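Side-chain contacts in BF1531-like N-terminal domain-containing protein (Bacteroides fragilis, PDB 3SLR), which is of unknown function but may hydrolyse ester bonds, with an FkbH-type N-terminal domain joined to a magnesium-binding, phosphatase-like domain: residues A[95-98]-A[99-102]; A[180-183]-A[184-188]; A[235-238]-A[239-242]; A[262-265]-A[266-270]. One frame throughout, in Å; residues are numbered along the deposited sequence.

Contact 1: residues A[95-98]-A[99-102]; sequences LVNS and DLQN
Q101 leans back over the residues that lead into its own helix, and its side chain meets V96, N97 and S98. Its CB sits at about equal distance from the carbonyl oxygens of N97 and S98. The first torsion places CG anti to the carbonyl carbon (chi1 -67°), which directs the chain back toward residue 96. Q101 CG then lies 3.2 Å from N97 O and 3.7 Å from V96 CG2. The V96 and Q101 side chains run antiparallel past one another. Beyond CG the chain stays extended, and Q101 CD comes to 3.5 Å from V96 O. At the tip the two amide atoms part. Q101 OE1 rests 3.5 Å from S98 CA. NE2 is poorly aimed at V96 O and instead donates to H93 O, near the end of the preceding helix 86-94. The amide therefore ties two successive helices together.

L100 shares the V96 CG2 methyl with Q101. L100 CB touches V96 CG2 at 3.7 Å, and L100 CD2 lies 4.0 Å from V96 CG1. L100 lies nearly perpendicular to V96.

The backbone closes the turn beneath. Q101 N donates to N97 O at 3.0 Å, in the carbonyl plane, and N102 N donates to S98 O at 2.9 Å. N97 O also receives a weak bond from L100 N.

N97 is the N-cap of the short helix 98-101. V96 and Q101 occupy the positions that a hydrophobic staple would use, but with a polar Q101 this is at most a partial analogue. The arrangement is that of a helix N-terminus at the domain surface.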
loop_
_atom_site.group_PDB
_atom_site.type_symbol
_atom_site.label_atom_id
_atom_site.label_comp_id
_atom_site.label_asym_id
_atom_site.label_seq_id
_atom_site.Cartn_x
_atom_site.Cartn_y
_atom_site.Cartn_z
ATOM N N LEU A 95 23.820 -18.962 -12.438
ATOM C CA LEU A 95 25.000 -19.045 -13.308
ATOM C C LEU A 95 26.342 -19.105 -12.571
ATOM O O LEU A 95 27.388 -19.280 -13.197
ATOM C CB LEU A 95 25.005 -17.875 -14.297
ATOM C CG LEU A 95 23.814 -17.864 -15.264
ATOM C CD1 LEU A 95 23.730 -16.566 -16.063
ATOM C CD2 LEU A 95 23.874 -19.066 -16.192
ATOM N N VAL A 96 26.325 -18.963 -11.251
ATOM C CA VAL A 96 27.577 -18.939 -10.496
ATOM C C VAL A 96 27.709 -20.132 -9.548
ATOM O O VAL A 96 26.723 -20.788 -9.214
ATOM C CB VAL A 96 27.759 -17.600 -9.752
ATOM C CG1 VAL A 96 27.806 -16.449 -10.750
ATOM C CG2 VAL A 96 26.638 -17.384 -8.731
ATOM N N ASN A 97 28.938 -20.438 -9.141
ATOM C CA ASN A 97 29.158 -21.534 -8.203
ATOM C C ASN A 97 28.798 -21.139 -6.771
ATOM O O ASN A 97 28.434 -19.987 -6.504
ATOM C CB ASN A 97 30.597 -22.059 -8.283
ATOM C CG ASN A 97 31.627 -20.946 -8.271
ATOM O OD1 ASN A 97 31.290 -19.778 -8.065
ATOM N ND2 ASN A 97 32.891 -21.301 -8.499
ATOM N N SER A 98 28.894 -22.098 -5.856
ATOM C CA SER A 98 28.446 -21.893 -4.481
ATOM C C SER A 98 29.148 -20.735 -3.765
ATOM O O SER A 98 28.528 -20.024 -2.975
ATOM C CB SER A 98 28.568 -23.191 -3.670
ATOM O OG SER A 98 29.914 -23.629 -3.614
ATOM N N ASP A 99 30.433 -20.532 -4.036
ATOM C CA ASP A 99 31.141 -19.429 -3.392
ATOM C C ASP A 99 30.484 -18.078 -3.684
ATOM O O ASP A 99 30.304 -17.262 -2.781
ATOM C CB ASP A 99 32.643 -19.425 -3.730
ATOM C CG ASP A 99 32.923 -19.501 -5.230
ATOM O OD1 ASP A 99 32.074 -19.058 -6.033
ATOM O OD2 ASP A 99 34.012 -19.994 -5.607
ATOM N N LEU A 100 30.103 -17.849 -4.938
ATOM C CA LEU A 100 29.463 -16.596 -5.304
ATOM C C LEU A 100 27.989 -16.557 -4.906
ATOM O O LEU A 100 27.455 -15.487 -4.619
ATOM C CB LEU A 100 29.629 -16.300 -6.797
ATOM C CG LEU A 100 30.890 -15.516 -7.171
ATOM C CD1 LEU A 100 32.117 -16.121 -6.517
ATOM C CD2 LEU A 100 31.061 -15.465 -8.684
ATOM N N GLN A 101 27.337 -17.718 -4.889
ATOM C CA GLN A 101 25.940 -17.784 -4.466
ATOM C C GLN A 101 25.818 -17.382 -3.006
ATOM O O GLN A 101 24.857 -16.726 -2.611
ATOM C CB GLN A 101 25.356 -19.186 -4.684
ATOM C CG GLN A 101 25.231 -19.581 -6.158
ATOM C CD GLN A 101 24.753 -21.007 -6.351
ATOM O OE1 GLN A 101 25.105 -21.909 -5.585
ATOM N NE2 GLN A 101 23.953 -21.225 -7.391
ATOM N N ASN A 102 26.803 -17.777 -2.204
ATOM C CA ASN A 102 26.830 -17.428 -0.786
ATOM C C ASN A 102 26.920 -15.924 -0.572
ATOM O O ASN A 102 26.662 -15.425 0.525
ATOM C CB ASN A 102 28.010 -18.118 -0.092
ATOM C CG ASN A 102 27.623 -19.427 0.548
ATOM O OD1 ASN A 102 26.647 -19.498 1.291
ATOM N ND2 ASN A 102 28.385 -20.480 0.257
#

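Contact 2: residues A[180-183]-A[184-188]; sequences YGRN and FMFDS
G181 O is gripped by two backbone N-H groups, M185 N at 3.0 Å and F184 N at 2.9 Å. The first comes in the carbonyl plane. The second comes from above that plane, not along a lone pair. CG of M185 also packs close to the same oxygen. The next bond along, F186 N to R182 O at 3.0 Å, completes the short helix 182-185. G181 is its N-cap, and its positive phi, 90°, suits glycine.

The chain then leaves the helix at F186. One water bridges this end, donating to N183 O at 2.9 Å and to F186 O at 2.8 Å.

The Y180 and F184 side chains run parallel, their rings offset with little overlap. The planes are 24° apart and the Y180 and F184 centroids 5.3 Å apart. F184 CG is anti to its own nitrogen (chi1 168°), and this turns the ring back along Y180. Y180 CD2 lies over one face of F184, while Y180 CB touches F184 CD2 at 3.7 Å. The selenium of M185, a selenomethionine, sits 3.9 Å from Y180 CB and makes an oblique Met-aromatic contact with that ring. The same atom lies at the edge of the F184 ring. Separately, the CG of R182 rests against the CB of F186.

The turn follows helix 173-180 and packs against helix 203-217. Y180 and F184 lean on I205, M185 reaches I206, L173 and S177, and the F186 ring meets that of H87.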
loop_
_atom_site.group_PDB
_atom_site.type_symbol
_atom_site.label_atom_id
_atom_site.label_comp_id
_atom_site.label_asym_id
_atom_site.label_seq_id
_atom_site.Cartn_x
_atom_site.Cartn_y
_atom_site.Cartn_z
ATOM N N TYR A 180 -1.757 -11.616 -3.976
ATOM C CA TYR A 180 -2.286 -11.946 -5.294
ATOM C C TYR A 180 -1.675 -13.222 -5.872
ATOM O O TYR A 180 -2.324 -13.934 -6.638
ATOM C CB TYR A 180 -2.023 -10.800 -6.272
ATOM C CG TYR A 180 -2.792 -9.546 -5.934
ATOM C CD1 TYR A 180 -2.221 -8.544 -5.156
ATOM C CD2 TYR A 180 -4.098 -9.375 -6.374
ATOM C CE1 TYR A 180 -2.936 -7.395 -4.840
ATOM C CE2 TYR A 180 -4.818 -8.230 -6.069
ATOM C CZ TYR A 180 -4.231 -7.247 -5.302
ATOM O OH TYR A 180 -4.952 -6.111 -5.003
ATOM N N GLY A 181 -0.419 -13.485 -5.526
ATOM C CA GLY A 181 0.283 -14.655 -6.041
ATOM C C GLY A 181 1.017 -14.369 -7.339
ATOM O O GLY A 181 0.540 -13.614 -8.186
ATOM N N ARG A 182 2.176 -14.998 -7.507
ATOM C CA ARG A 182 2.941 -14.849 -8.735
ATOM C C ARG A 182 2.128 -15.331 -9.939
ATOM O O ARG A 182 2.264 -14.796 -11.027
ATOM C CB ARG A 182 4.279 -15.581 -8.634
ATOM C CG ARG A 182 5.185 -15.359 -9.859
ATOM C CD ARG A 182 6.594 -15.907 -9.653
ATOM N NE ARG A 182 6.627 -17.372 -9.633
ATOM C CZ ARG A 182 6.661 -18.118 -8.537
ATOM N NH1 ARG A 182 6.644 -17.557 -7.330
ATOM N NH2 ARG A 182 6.685 -19.444 -8.643
ATOM N N ASN A 183 1.251 -16.311 -9.733
ATOM C CA ASN A 183 0.365 -16.770 -10.812
ATOM C C ASN A 183 -0.432 -15.627 -11.453
ATOM O O ASN A 183 -0.768 -15.679 -12.633
ATOM C CB ASN A 183 -0.577 -17.881 -10.317
ATOM C CG ASN A 183 0.125 -19.218 -10.151
ATOM O OD1 ASN A 183 1.249 -19.400 -10.602
ATOM N ND2 ASN A 183 -0.545 -20.165 -9.505
ATOM N N PHE A 184 -0.703 -14.583 -10.675
ATOM C CA PHE A 184 -1.444 -13.418 -11.146
ATOM C C PHE A 184 -0.507 -12.261 -11.531
ATOM O O PHE A 184 -0.763 -11.530 -12.489
ATOM C CB PHE A 184 -2.427 -12.967 -10.056
ATOM C CG PHE A 184 -3.041 -11.609 -10.304
ATOM C CD1 PHE A 184 -4.262 -11.492 -10.949
ATOM C CD2 PHE A 184 -2.395 -10.457 -9.890
ATOM C CE1 PHE A 184 -4.829 -10.253 -11.176
ATOM C CE2 PHE A 184 -2.952 -9.210 -10.120
ATOM C CZ PHE A 184 -4.173 -9.109 -10.759
HETATM N N MSE A 185 0.584 -12.105 -10.781
HETATM C CA MSE A 185 1.464 -10.953 -10.947
HETATM C C MSE A 185 2.376 -11.066 -12.166
HETATM O O MSE A 185 2.839 -10.061 -12.699
HETATM C CB MSE A 185 2.341 -10.774 -9.700
HETATM C CG MSE A 185 1.580 -10.573 -8.400
HETATM SE SE MSE A 185 0.714 -8.851 -8.233
HETATM C CE MSE A 185 2.272 -7.664 -8.321
ATOM N N PHE A 186 2.638 -12.297 -12.581
ATOM C CA PHE A 186 3.600 -12.603 -13.641
ATOM C C PHE A 186 2.885 -13.282 -14.807
ATOM O O PHE A 186 2.072 -14.184 -14.609
ATOM C CB PHE A 186 4.710 -13.502 -13.062
ATOM C CG PHE A 186 5.655 -14.071 -14.087
ATOM C CD1 PHE A 186 6.515 -13.247 -14.803
ATOM C CD2 PHE A 186 5.709 -15.439 -14.305
ATOM C CE1 PHE A 186 7.395 -13.771 -15.736
ATOM C CE2 PHE A 186 6.590 -15.971 -15.229
ATOM C CZ PHE A 186 7.426 -15.140 -15.953
ATOM N N ASP A 187 3.188 -12.839 -16.024
ATOM C CA ASP A 187 2.572 -13.389 -17.226
ATOM C C ASP A 187 3.708 -13.943 -18.084
ATOM O O ASP A 187 4.407 -13.199 -18.777
ATOM C CB ASP A 187 1.807 -12.271 -17.951
ATOM C CG ASP A 187 0.995 -12.767 -19.146
ATOM O OD1 ASP A 187 1.365 -13.792 -19.755
ATOM O OD2 ASP A 187 -0.004 -12.095 -19.495
ATOM N N SER A 188 3.921 -15.250 -18.009
ATOM C CA SER A 188 5.049 -15.860 -18.691
ATOM C C SER A 188 5.092 -15.546 -20.185
ATOM O O SER A 188 6.140 -15.210 -20.727
ATOM C CB SER A 188 5.039 -17.375 -18.492
ATOM O OG SER A 188 6.129 -17.940 -19.184
HETATM O O HOH W 1 -0.257 -15.514 -15.472
#

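Contact 3: residues A[235-238]-A[239-242]; sequences GGVV and GDDG
Residues 237 to 242 turn from an extended loop into the one-turn helix 238-241, with V237 as N-cap. This is the loop after strand 224-227 in the phosphatase-like domain, whose DxDx(T/V) pattern, with D228 and D230 on magnesium, is consistent with the haloacid dehalogenase (HAD) type. D241 N donates to V237 O at 2.8 Å, almost straight out from the carbonyl. D240 N adds a weak bond to the same oxygen. G242 N reaches V238 O at 3.0 Å from above the carbonyl plane and closes the turn. G236 and G242 flank it, both with a positive phi of 96°.

The carboxylate of D241 folds back over the start of the turn. CG is anti to the carbonyl carbon (chi1 -58°), which brings D241 OD2 to V237 N at 3.2 Å. The bond is nearly straight, but the N-H meets the oxygen well above the carboxylate plane. Main chain and side chain of D241 thus both hold V237, one at its oxygen and one at its nitrogen. This reciprocal pair probably steadies the entry to the helix.

The side chains of V237 and D240 run parallel. V237 CG1 touches D240 OD2 at 3.6 Å.

The turn is tied to the magnesium site. V238 N donates to OD1 of D230, a magnesium ligand, and V237 packs against D230 and N231. N231 OD1 in turn accepts G236 N. This second shell probably helps to position D230. G236 CA also lies against the D241 carboxylate, 3.6 Å from D241 OD2.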
loop_
_atom_site.group_PDB
_atom_site.type_symbol
_atom_site.label_atom_id
_atom_site.label_comp_id
_atom_site.label_asym_id
_atom_site.label_seq_id
_atom_site.Cartn_x
_atom_site.Cartn_y
_atom_site.Cartn_z
ATOM N N GLY A 235 -21.699 -7.209 13.810
ATOM C CA GLY A 235 -22.826 -7.701 13.041
ATOM C C GLY A 235 -24.131 -7.338 13.732
ATOM O O GLY A 235 -24.214 -7.341 14.953
ATOM N N GLY A 236 -25.156 -7.030 12.950
ATOM C CA GLY A 236 -26.457 -6.747 13.518
ATOM C C GLY A 236 -26.714 -5.272 13.716
ATOM O O GLY A 236 -25.873 -4.424 13.411
ATOM N N VAL A 237 -27.895 -4.967 14.236
ATOM C CA VAL A 237 -28.315 -3.582 14.404
ATOM C C VAL A 237 -28.607 -3.375 15.873
ATOM O O VAL A 237 -29.519 -3.994 16.424
ATOM C CB VAL A 237 -29.555 -3.275 13.544
ATOM C CG1 VAL A 237 -30.059 -1.852 13.805
ATOM C CG2 VAL A 237 -29.222 -3.465 12.062
ATOM N N VAL A 238 -27.808 -2.532 16.523
ATOM C CA VAL A 238 -27.854 -2.436 17.972
ATOM C C VAL A 238 -29.219 -1.967 18.477
ATOM O O VAL A 238 -29.703 -2.432 19.526
ATOM C CB VAL A 238 -26.701 -1.568 18.536
ATOM C CG1 VAL A 238 -26.861 -0.092 18.144
ATOM C CG2 VAL A 238 -26.603 -1.721 20.044
ATOM N N GLY A 239 -29.842 -1.072 17.716
ATOM C CA GLY A 239 -31.143 -0.530 18.069
ATOM C C GLY A 239 -32.232 -1.588 18.116
ATOM O O GLY A 239 -33.159 -1.489 18.924
ATOM N N ASP A 240 -32.134 -2.591 17.248
ATOM C CA ASP A 240 -33.142 -3.651 17.206
ATOM C C ASP A 240 -32.762 -4.861 18.058
ATOM O O ASP A 240 -33.617 -5.466 18.710
ATOM C CB ASP A 240 -33.396 -4.104 15.762
ATOM C CG ASP A 240 -33.927 -2.986 14.878
ATOM O OD1 ASP A 240 -34.729 -2.158 15.365
ATOM O OD2 ASP A 240 -33.541 -2.940 13.689
ATOM N N ASP A 241 -31.480 -5.207 18.056
ATOM C CA ASP A 241 -31.031 -6.479 18.628
ATOM C C ASP A 241 -30.573 -6.383 20.077
ATOM O O ASP A 241 -30.632 -7.371 20.822
ATOM C CB ASP A 241 -29.917 -7.081 17.773
ATOM C CG ASP A 241 -30.349 -7.315 16.344
ATOM O OD1 ASP A 241 -31.574 -7.392 16.111
ATOM O OD2 ASP A 241 -29.474 -7.417 15.456
ATOM N N GLY A 242 -30.128 -5.199 20.475
ATOM C CA GLY A 242 -29.615 -4.980 21.813
ATOM C C GLY A 242 -28.106 -5.091 21.900
ATOM O O GLY A 242 -27.477 -5.853 21.153
#

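Contact 4: residues A[262-265]-A[266-270]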
loop_
_atom_site.group_PDB
_atom_site.type_symbol
_atom_site.label_atom_id
_atom_site.label_comp_id
_atom_site.label_asym_id
_atom_site.label_seq_id
_atom_site.Cartn_x
_atom_site.Cartn_y
_atom_site.Cartn_z
ATOM N N GLN A 262 -11.958 -5.232 13.894
ATOM C CA GLN A 262 -11.726 -4.272 14.981
ATOM C C GLN A 262 -10.266 -4.282 15.416
ATOM O O GLN A 262 -9.729 -3.253 15.796
ATOM C CB GLN A 262 -12.613 -4.562 16.190
ATOM C CG GLN A 262 -14.053 -4.147 16.012
ATOM C CD GLN A 262 -14.834 -4.221 17.307
ATOM O OE1 GLN A 262 -14.281 -4.026 18.398
ATOM N NE2 GLN A 262 -16.126 -4.485 17.194
ATOM N N GLU A 263 -9.618 -5.447 15.351
ATOM C CA GLU A 263 -8.198 -5.530 15.702
ATOM C C GLU A 263 -7.314 -4.728 14.733
ATOM O O GLU A 263 -6.293 -4.171 15.129
ATOM C CB GLU A 263 -7.750 -6.998 15.769
ATOM C CG GLU A 263 -8.368 -7.722 16.951
ATOM C CD GLU A 263 -8.204 -9.233 16.892
ATOM O OE1 GLU A 263 -7.793 -9.763 15.833
ATOM O OE2 GLU A 263 -8.512 -9.891 17.914
ATOM N N TRP A 264 -7.703 -4.701 13.465
ATOM C CA TRP A 264 -7.027 -3.886 12.463
ATOM C C TRP A 264 -7.209 -2.400 12.805
ATOM O O TRP A 264 -6.263 -1.617 12.743
ATOM C CB TRP A 264 -7.610 -4.204 11.082
ATOM C CG TRP A 264 -6.971 -3.484 9.915
ATOM C CD1 TRP A 264 -5.772 -3.780 9.326
ATOM C CD2 TRP A 264 -7.513 -2.378 9.186
ATOM N NE1 TRP A 264 -5.532 -2.916 8.285
ATOM C CE2 TRP A 264 -6.583 -2.047 8.176
ATOM C CE3 TRP A 264 -8.691 -1.630 9.293
ATOM C CZ2 TRP A 264 -6.798 -1.008 7.273
ATOM C CZ3 TRP A 264 -8.901 -0.594 8.392
ATOM C CH2 TRP A 264 -7.957 -0.291 7.398
ATOM N N VAL A 265 -8.425 -2.022 13.175
ATOM C CA VAL A 265 -8.700 -0.627 13.531
ATOM C C VAL A 265 -7.863 -0.236 14.749
ATOM O O VAL A 265 -7.293 0.860 14.810
ATOM C CB VAL A 265 -10.188 -0.400 13.778
ATOM C CG1 VAL A 265 -10.454 1.038 14.293
ATOM C CG2 VAL A 265 -10.969 -0.670 12.488
ATOM N N LYS A 266 -7.784 -1.149 15.707
ATOM C CA LYS A 266 -6.989 -0.943 16.909
ATOM C C LYS A 266 -5.528 -0.656 16.570
ATOM O O LYS A 266 -4.903 0.208 17.189
ATOM C CB LYS A 266 -7.090 -2.177 17.816
ATOM C CG LYS A 266 -6.265 -2.078 19.094
ATOM C CD LYS A 266 -6.488 -3.311 19.977
ATOM C CE LYS A 266 -6.040 -3.063 21.411
ATOM N NZ LYS A 266 -4.711 -3.664 21.688
ATOM N N LYS A 267 -4.973 -1.387 15.604
ATOM C CA LYS A 267 -3.600 -1.111 15.173
ATOM C C LYS A 267 -3.447 0.303 14.587
ATOM O O LYS A 267 -2.449 0.975 14.834
ATOM C CB LYS A 267 -3.094 -2.163 14.183
ATOM C CG LYS A 267 -2.751 -3.502 14.836
ATOM C CD LYS A 267 -2.161 -4.483 13.811
ATOM C CE LYS A 267 -3.217 -4.984 12.822
ATOM N NZ LYS A 267 -2.640 -6.039 11.897
ATOM N N LEU A 268 -4.425 0.740 13.801
ATOM C CA LEU A 268 -4.415 2.104 13.270
ATOM C C LEU A 268 -4.409 3.131 14.407
ATOM O O LEU A 268 -3.597 4.057 14.419
ATOM C CB LEU A 268 -5.621 2.345 12.351
ATOM C CG LEU A 268 -5.601 1.536 11.060
ATOM C CD1 LEU A 268 -6.942 1.685 10.330
ATOM C CD2 LEU A 268 -4.419 1.942 10.158
ATOM N N LYS A 269 -5.308 2.956 15.364
ATOM C CA LYS A 269 -5.386 3.883 16.484
ATOM C C LYS A 269 -4.030 3.900 17.192
ATOM O O LYS A 269 -3.489 4.963 17.512
ATOM C CB LYS A 269 -6.503 3.449 17.445
ATOM C CG LYS A 269 -6.791 4.412 18.599
ATOM C CD LYS A 269 -5.831 4.206 19.766
ATOM C CE LYS A 269 -6.051 5.247 20.874
ATOM N NZ LYS A 269 -5.935 6.633 20.352
ATOM N N ASN A 270 -3.466 2.718 17.410
ATOM C CA ASN A 270 -2.190 2.624 18.119
ATOM C C ASN A 270 -0.993 3.258 17.377
ATOM O O ASN A 270 0.043 3.538 17.995
ATOM C CB ASN A 270 -1.893 1.171 18.521
ATOM C CG ASN A 270 -2.735 0.707 19.704
ATOM O OD1 ASN A 270 -3.204 1.519 20.493
ATOM N ND2 ASN A 270 -2.916 -0.609 19.838
#
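W264 and L268 meet one turn apart on helix 255-270 through a CH-pi contact. The methyl CD1 of L268 lies over one face of the W264 indole. It is 3.7 Å from the centroid of the six-membered ring and 18° off its normal. The nearest ring atom to L268 CD1 is W264 CZ3 at 3.6 Å. The indole is placed for this by chi1 of -177°, with CG anti to the backbone nitrogen.

The backbone bonds are those of a regular alpha helix. Four i to i+4 bonds run in succession, from K266 N to Q262 O through to K269 N to V265 O, the last at 2.9 Å.

The lysine methylenes make van der Waals contacts with the backbone. The K267 chain bends at chi3, and K267 CE lies 3.9 Å from E263 O and 4.0 Å from W264 CA. K266 CB rests against the carbonyl oxygens of E263 and Q262.

The polar end of Q262 finds its partners elsewhere. The buried amide is satisfied on both sides: NE2 donates to I233 O, and OE1 accepts from V297 N and L298 N.

The chemistry is that of an amphipathic helix. V265 and L268 pack on strand 224-227, which leads to the magnesium ligands D228 and D230. W264 faces L364 and L367 of helix 363-368, while K266 and K267 lie on the exposed side. The apolar face thus seats the helix on the sheet, and the charged face is left to the solvent side.

How the contacts relate
The four contacts follow one another along the chain without overlap. Contacts 1 and 2 lie in the FkbH N-terminal domain, built on the five-stranded parallel sheet. Their centres are 28 Å apart. Contacts 3 and 4 belong to the phosphatase-like domain with its four-stranded parallel sheet. They sit on successive helices, 238-241 and 255-270, with centres 23 Å apart. Contacts 1 and 3 lie on opposite sides of the chain's centre, with centres about 63 Å apart. Contact 2 comes within about 13 Å of contact 4, measured between nearest atoms. Contacts 1 and 2 are thus local features away from the metal, while contacts 3 and 4 belong to the magnesium-binding domain.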